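Local coordinates for protein putative HAD-hydrolase YfnB (Bacillus subtilis, PDB 3ED5) that is a putative hydrolase of the HAD superfamily that probably acts as a 5'-nucleotidase, at residues A28-L32 against K93-L98; I38-M44 against L77-Y83. All coordinates share one frame; numbering follows the deposited sequence.

Contact 1: A28-L32 against K93-L98. With FMT (formic acid), chain B; FMT (formic acid), chain H.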
loop_
_atom_site.group_PDB
_atom_site.type_symbol
_atom_site.label_atom_id
_atom_site.label_comp_id
_atom_site.label_asym_id
_atom_site.label_seq_id
_atom_site.Cartn_x
_atom_site.Cartn_y
_atom_site.Cartn_z
ATOM N N ALA A 28 -7.851 -4.567 -13.447
ATOM C CA ALA A 28 -8.460 -3.259 -13.702
ATOM C C ALA A 28 -7.926 -2.604 -14.969
ATOM O O ALA A 28 -8.699 -1.988 -15.730
ATOM C CB ALA A 28 -8.258 -2.312 -12.504
ATOM N N LEU A 29 -6.626 -2.733 -15.212
ATOM C CA LEU A 29 -6.048 -2.224 -16.473
ATOM C C LEU A 29 -6.618 -2.977 -17.687
ATOM O O LEU A 29 -7.027 -2.358 -18.690
ATOM C CB LEU A 29 -4.523 -2.374 -16.465
ATOM C CG LEU A 29 -3.702 -1.458 -15.560
ATOM C CD1 LEU A 29 -2.261 -1.885 -15.652
ATOM C CD2 LEU A 29 -3.848 0.045 -16.003
ATOM N N ARG A 30 -6.677 -4.301 -17.587
ATOM C CA ARG A 30 -7.247 -5.099 -18.695
ATOM C C ARG A 30 -8.662 -4.625 -18.991
ATOM O O ARG A 30 -9.012 -4.398 -20.146
ATOM C CB ARG A 30 -7.242 -6.597 -18.413
ATOM C CG ARG A 30 -7.686 -7.408 -19.673
ATOM C CD ARG A 30 -7.707 -8.918 -19.444
ATOM N NE ARG A 30 -8.409 -9.360 -18.227
ATOM C CZ ARG A 30 -9.704 -9.695 -18.198
ATOM N NH1 ARG A 30 -10.268 -10.122 -17.078
ATOM N NH2 ARG A 30 -10.447 -9.615 -19.302
ATOM N N LEU A 31 -9.476 -4.478 -17.940
ATOM C CA LEU A 31 -10.887 -4.100 -18.115
ATOM C C LEU A 31 -11.052 -2.662 -18.606
ATOM O O LEU A 31 -11.948 -2.377 -19.420
ATOM C CB LEU A 31 -11.684 -4.343 -16.829
ATOM C CG LEU A 31 -11.768 -5.813 -16.425
ATOM C CD1 LEU A 31 -12.539 -5.946 -15.139
ATOM C CD2 LEU A 31 -12.423 -6.661 -17.514
ATOM N N LEU A 32 -10.177 -1.767 -18.140
ATOM C CA LEU A 32 -10.187 -0.381 -18.610
ATOM C C LEU A 32 -9.908 -0.322 -20.128
ATOM O O LEU A 32 -10.610 0.371 -20.876
ATOM C CB LEU A 32 -9.180 0.492 -17.815
ATOM C CG LEU A 32 -9.036 1.924 -18.364
ATOM C CD1 LEU A 32 -10.287 2.768 -18.073
ATOM C CD2 LEU A 32 -7.771 2.617 -17.825
ATOM N N LYS A 93 -13.280 5.190 -14.386
ATOM C CA LYS A 93 -13.582 3.825 -14.872
ATOM C C LYS A 93 -12.627 2.781 -14.282
ATOM O O LYS A 93 -13.038 1.712 -13.821
ATOM C CB LYS A 93 -13.544 3.769 -16.419
ATOM C CG LYS A 93 -14.675 4.529 -17.070
ATOM C CD LYS A 93 -14.421 4.671 -18.573
ATOM C CE LYS A 93 -15.580 5.336 -19.283
ATOM N NZ LYS A 93 -16.313 4.385 -20.163
ATOM N N TYR A 94 -11.342 3.106 -14.295
ATOM C CA TYR A 94 -10.316 2.269 -13.728
ATOM C C TYR A 94 -10.602 2.003 -12.250
ATOM O O TYR A 94 -10.490 0.848 -11.759
ATOM C CB TYR A 94 -8.995 3.024 -13.803
ATOM C CG TYR A 94 -7.849 2.261 -13.212
ATOM C CD1 TYR A 94 -7.395 1.117 -13.833
ATOM C CD2 TYR A 94 -7.212 2.686 -12.033
ATOM C CE1 TYR A 94 -6.321 0.408 -13.355
ATOM C CE2 TYR A 94 -6.086 1.963 -11.531
ATOM C CZ TYR A 94 -5.678 0.809 -12.219
ATOM O OH TYR A 94 -4.619 0.016 -11.852
ATOM N N ARG A 95 -10.973 3.072 -11.568
ATOM C CA ARG A 95 -11.189 3.030 -10.101
ATOM C C ARG A 95 -12.271 1.996 -9.726
ATOM O O ARG A 95 -12.145 1.250 -8.729
ATOM C CB ARG A 95 -11.609 4.446 -9.618
ATOM C CG ARG A 95 -11.984 4.562 -8.125
ATOM C CD ARG A 95 -10.805 4.288 -7.225
ATOM N NE ARG A 95 -9.541 4.976 -7.611
ATOM C CZ ARG A 95 -8.366 4.746 -7.038
ATOM N NH1 ARG A 95 -8.280 3.899 -6.005
ATOM N NH2 ARG A 95 -7.265 5.379 -7.451
ATOM N N ARG A 96 -13.359 1.992 -10.486
ATOM C CA ARG A 96 -14.442 1.050 -10.248
ATOM C C ARG A 96 -13.949 -0.399 -10.365
ATOM O O ARG A 96 -14.255 -1.235 -9.495
ATOM C CB ARG A 96 -15.634 1.326 -11.154
ATOM C CG ARG A 96 -16.866 0.569 -10.723
ATOM C CD ARG A 96 -16.915 -0.812 -11.338
ATOM N NE ARG A 96 -17.328 -0.734 -12.735
ATOM C CZ ARG A 96 -17.731 -1.771 -13.460
ATOM N NH1 ARG A 96 -17.759 -2.997 -12.925
ATOM N NH2 ARG A 96 -18.099 -1.578 -14.722
ATOM N N PHE A 97 -13.174 -0.686 -11.414
ATOM C CA PHE A 97 -12.614 -2.034 -11.593
ATOM C C PHE A 97 -11.580 -2.390 -10.532
ATOM O O PHE A 97 -11.559 -3.520 -10.049
ATOM C CB PHE A 97 -11.952 -2.186 -12.952
ATOM C CG PHE A 97 -12.896 -2.030 -14.117
ATOM C CD1 PHE A 97 -14.113 -2.722 -14.152
ATOM C CD2 PHE A 97 -12.546 -1.207 -15.187
ATOM C CE1 PHE A 97 -14.992 -2.600 -15.260
ATOM C CE2 PHE A 97 -13.415 -1.077 -16.304
ATOM C CZ PHE A 97 -14.638 -1.768 -16.332
ATOM N N LEU A 98 -10.734 -1.433 -10.164
ATOM C CA LEU A 98 -9.755 -1.664 -9.117
ATOM C C LEU A 98 -10.473 -2.004 -7.817
ATOM O O LEU A 98 -10.000 -2.862 -7.050
ATOM C CB LEU A 98 -8.908 -0.399 -8.900
ATOM C CG LEU A 98 -7.649 -0.547 -8.048
ATOM C CD1 LEU A 98 -6.599 -1.423 -8.818
ATOM C CD2 LEU A 98 -7.066 0.825 -7.746
HETATM C C FMT B . -4.214 3.323 -6.869
HETATM O O1 FMT B . -3.997 3.125 -8.052
HETATM O O2 FMT B . -4.894 4.247 -6.458
HETATM C C FMT H . -5.732 -9.731 -15.357
HETATM O O1 FMT H . -6.140 -10.384 -14.394
HETATM O O2 FMT H . -6.284 -9.705 -16.461
#
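A28 and F97 bring the two helices together: their CA atoms are 4.8 Å apart, and the short segments cross at 136° with axes 8.6 Å apart. So close an approach needs a small residue. The methyl of A28 points at the other helix, lodged among the CB of F97, the backbone N of L98 and the Y94 ring, whose CE1 lies 3.4 Å from A28 CB. Y94 gets there because its CG stands anti to the backbone N (chi1 179°), which lays the ring against A28 and L29; L29 CD2 reaches Y94 CE1 at 3.6 Å, the two side chains slanting across one another. L32 closes the other end, its CD1 set 3.8 Å from K93 CB. This is the tight, buried part, and no hydrogen bond crosses it.

Toward solvent the packing passes to F97 and L31, both partly exposed. The CB of L31 sits over the centre of the F97 ring in a CH-pi contact, 3.6 Å from the centroid and 9° off the normal, while L31 CD1 lies 3.7 Å from F97 CD1, on the same side of the ring. A flat ring suits this place because it can lie against both a leucine and the helix backbone beside it. With alanine in place of F97, L31 would probably lose the face it rests on and a gap would open beside the backbone of L32. On this side K93 leads its amine away to a salt bridge with D35.

The contact pairs helix 21-35 with helix 87-98, among helices inserted after strand 9-12, consistent with the helical cap of HAD hydrolases beside the Rossmann-like core; F74 of helix 66-80 and Y48 of helix 42-60 pack against L29 and Y94 from the neighbouring helices.

Contact 2: I38-M44 against L77-Y83; sequences IPLTNDM and LLKEYGY. With FMT (formic acid), chain I.
The backbones stay well apart here, M44 and L77 being the closest pair at 7.6 Å between CA atoms, so side chains must span the distance between the start of helix 42-60 and the end of helix 66-80. M44, a selenomethionine in the crystal, does most of this. Its CG lies over the centre of the Y81 ring, 3.6 Å from the centroid and 10° off the normal, and SE stays above the same face in a Met-aromatic contact. A bend at the last torsion (chi3 83°) turns CE toward L78 while it stays within 4.2 Å of Y81 CG; in one of two conformers of L78, CD2 lies 3.7 Å from M44 CE, so one long, flexible, unbranched chain can serve both a ring and a leucine.

In that conformer L78 also meets I38 tip to tip. I38 CD1 stands over the centre of the Y83 ring, and I38 CG2 extends along the ring to Y83 OH at 3.6 Å; a branched side chain suits this place because its two arms cover the ring from its centre to the hydroxyl. Water 1 donates to P39 O and has a weak link to Y83 OH.

Both helix ends are finished locally. T41 is the N-cap of helix 42-60, its OG1 accepting from M44 N at 3.0 Å while donating to a formate, probably from the crystallisation liquor. G82 takes the positive-phi C' position of a Schellman motif, with Y83 N bonded to L78 O and G82 N to K79 O; a CB there would collide with the preceding carbonyl.

No direct hydrogen bond joins the segments. The contact therefore relies on apolar and ring-face packing, with polar groups used to end the helices; tyrosine suits both places because its ring gives a flat apolar face to a methylene or methyl.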
loop_
_atom_site.group_PDB
_atom_site.type_symbol
_atom_site.label_atom_id
_atom_site.label_comp_id
_atom_site.label_asym_id
_atom_site.label_seq_id
_atom_site.Cartn_x
_atom_site.Cartn_y
_atom_site.Cartn_z
ATOM N N ILE A 38 -9.031 -0.303 -26.712
ATOM C CA ILE A 38 -7.647 -0.004 -27.063
ATOM C C ILE A 38 -6.795 -1.218 -26.711
ATOM O O ILE A 38 -6.834 -1.684 -25.566
ATOM C CB ILE A 38 -7.113 1.191 -26.226
ATOM C CG1 ILE A 38 -7.869 2.471 -26.543
ATOM C CG2 ILE A 38 -5.605 1.377 -26.434
ATOM C CD1 ILE A 38 -7.383 3.667 -25.683
ATOM N N PRO A 39 -6.009 -1.734 -27.674
ATOM C CA PRO A 39 -5.145 -2.872 -27.360
ATOM C C PRO A 39 -4.166 -2.443 -26.274
ATOM O O PRO A 39 -3.652 -1.322 -26.354
ATOM C CB PRO A 39 -4.418 -3.136 -28.692
ATOM C CG PRO A 39 -5.354 -2.598 -29.725
ATOM C CD PRO A 39 -5.921 -1.364 -29.106
ATOM N N LEU A 40 -3.966 -3.291 -25.262
ATOM C CA LEU A 40 -3.019 -3.014 -24.167
ATOM C C LEU A 40 -1.766 -3.832 -24.449
ATOM O O LEU A 40 -1.661 -4.989 -24.047
ATOM C CB LEU A 40 -3.624 -3.365 -22.800
ATOM C CG LEU A 40 -2.738 -3.139 -21.544
ATOM C CD1 LEU A 40 -2.205 -1.698 -21.483
ATOM C CD2 LEU A 40 -3.473 -3.566 -20.271
ATOM N N THR A 41 -0.838 -3.223 -25.181
ATOM C CA THR A 41 0.434 -3.849 -25.510
ATOM C C THR A 41 1.366 -3.969 -24.303
ATOM O O THR A 41 1.202 -3.260 -23.288
ATOM C CB THR A 41 1.141 -3.070 -26.634
ATOM O OG1 THR A 41 1.594 -1.805 -26.141
ATOM C CG2 THR A 41 0.173 -2.836 -27.802
ATOM N N ASN A 42 2.334 -4.879 -24.402
ATOM C CA ASN A 42 3.381 -4.976 -23.380
ATOM C C ASN A 42 4.090 -3.641 -23.158
ATOM O O ASN A 42 4.287 -3.240 -21.999
ATOM C CB ASN A 42 4.405 -6.042 -23.762
ATOM C CG ASN A 42 3.866 -7.437 -23.608
ATOM O OD1 ASN A 42 2.883 -7.666 -22.903
ATOM N ND2 ASN A 42 4.511 -8.392 -24.273
ATOM N N ASP A 43 4.432 -2.957 -24.257
ATOM C CA ASP A 43 5.110 -1.666 -24.173
ATOM C C ASP A 43 4.273 -0.675 -23.398
ATOM O O ASP A 43 4.795 -0.018 -22.492
ATOM C CB ASP A 43 5.478 -1.090 -25.546
ATOM C CG ASP A 43 6.586 -1.880 -26.231
ATOM O OD1 ASP A 43 7.188 -2.762 -25.572
ATOM O OD2 ASP A 43 6.846 -1.631 -27.437
HETATM N N MSE A 44 2.980 -0.588 -23.723
HETATM C CA MSE A 44 2.085 0.323 -22.985
HETATM C C MSE A 44 1.951 0.013 -21.499
HETATM O O MSE A 44 1.960 0.927 -20.674
HETATM C CB MSE A 44 0.713 0.425 -23.640
HETATM C CG MSE A 44 0.774 1.220 -24.903
HETATM SE SE MSE A 44 -0.840 1.042 -26.041
HETATM C CE MSE A 44 -1.897 2.345 -25.106
ATOM N N LEU A 77 -0.362 8.577 -20.251
ATOM C CA LEU A 77 -0.065 7.368 -21.033
ATOM C C LEU A 77 -0.710 7.429 -22.415
ATOM O O LEU A 77 -0.012 7.335 -23.455
ATOM C CB LEU A 77 -0.574 6.133 -20.281
ATOM C CG LEU A 77 -0.375 4.796 -20.995
ATOM C CD1 LEU A 77 1.115 4.431 -21.038
ATOM C CD2 LEU A 77 -1.230 3.722 -20.285
ATOM N N LEU A 78 -2.035 7.597 -22.466
ATOM C CA LEU A 78 -2.707 7.512 -23.780
ATOM C C LEU A 78 -2.356 8.646 -24.725
ATOM O O LEU A 78 -2.275 8.430 -25.944
ATOM C CB LEU A 78 -4.232 7.358 -23.632
ATOM C CG LEU A 78 -4.662 6.070 -22.916
ATOM C CD1 LEU A 78 -6.151 6.066 -22.650
ATOM C CD2 LEU A 78 -4.253 4.839 -23.690
ATOM N N LYS A 79 -2.112 9.844 -24.203
ATOM C CA LYS A 79 -1.734 10.988 -25.071
ATOM C C LYS A 79 -0.460 10.754 -25.922
ATOM O O LYS A 79 -0.417 11.110 -27.121
ATOM C CB LYS A 79 -1.583 12.266 -24.230
ATOM C CG LYS A 79 -1.427 13.552 -25.033
ATOM C CD LYS A 79 -0.871 14.681 -24.165
ATOM C CE LYS A 79 -1.758 15.025 -23.000
ATOM N NZ LYS A 79 -0.946 15.833 -22.025
ATOM N N GLU A 80 0.531 10.067 -25.344
ATOM C CA GLU A 80 1.798 9.860 -26.035
ATOM C C GLU A 80 1.693 8.731 -27.068
ATOM O O GLU A 80 2.523 8.628 -27.973
ATOM C CB GLU A 80 2.932 9.627 -25.021
ATOM C CG GLU A 80 2.935 8.274 -24.388
ATOM C CD GLU A 80 4.180 8.057 -23.485
ATOM O OE1 GLU A 80 4.201 7.065 -22.730
ATOM O OE2 GLU A 80 5.127 8.855 -23.581
ATOM N N TYR A 81 0.644 7.914 -26.936
ATOM C CA TYR A 81 0.256 6.911 -27.954
ATOM C C TYR A 81 -0.791 7.461 -28.936
ATOM O O TYR A 81 -1.331 6.718 -29.782
ATOM C CB TYR A 81 -0.156 5.571 -27.281
ATOM C CG TYR A 81 1.053 4.889 -26.640
ATOM C CD1 TYR A 81 1.370 5.066 -25.290
ATOM C CD2 TYR A 81 1.936 4.136 -27.435
ATOM C CE1 TYR A 81 2.517 4.492 -24.753
ATOM C CE2 TYR A 81 3.066 3.546 -26.895
ATOM C CZ TYR A 81 3.356 3.722 -25.578
ATOM O OH TYR A 81 4.505 3.118 -25.109
ATOM N N GLY A 82 -1.018 8.773 -28.892
ATOM C CA GLY A 82 -1.811 9.475 -29.916
ATOM C C GLY A 82 -3.314 9.543 -29.675
ATOM O O GLY A 82 -4.064 9.915 -30.585
ATOM N N TYR A 83 -3.762 9.169 -28.476
ATOM C CA TYR A 83 -5.189 9.222 -28.111
ATOM C C TYR A 83 -5.503 10.467 -27.285
ATOM O O TYR A 83 -4.801 10.753 -26.295
ATOM C CB TYR A 83 -5.611 7.988 -27.291
ATOM C CG TYR A 83 -5.367 6.624 -27.928
ATOM C CD1 TYR A 83 -6.316 6.037 -28.789
ATOM C CD2 TYR A 83 -4.202 5.904 -27.657
ATOM C CE1 TYR A 83 -6.085 4.769 -29.357
ATOM C CE2 TYR A 83 -3.964 4.646 -28.212
ATOM C CZ TYR A 83 -4.912 4.086 -29.068
ATOM O OH TYR A 83 -4.665 2.845 -29.612
HETATM C C FMT I . 2.104 0.259 -28.347
HETATM O O1 FMT I . 2.992 -0.573 -28.125
HETATM O O2 FMT I . 1.866 0.803 -29.436
HETATM O O HOH W 1 -2.775 0.120 -28.708
#

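From the N terminus the chain runs through strand 9-12 into helix 21-35, which supplies 28-32, then turns through 38-41 into helix 42-60. Helix 66-80 follows, and its end at 77-83 returns to 38-44, closing the shorter loop, that of contact 2. The chain continues into helix 87-98, where 93-98 comes back to 28-32 and closes the longer loop, that of contact 1, around that of contact 2, so the two loops nest and do not cross. All the secondary structure between the segments of contact 1 is helical. The centres lie 15 Å apart, and L40 packs against the backbone of L29 and R30. Together they tie four consecutive helices into one unit beside the parallel sheet.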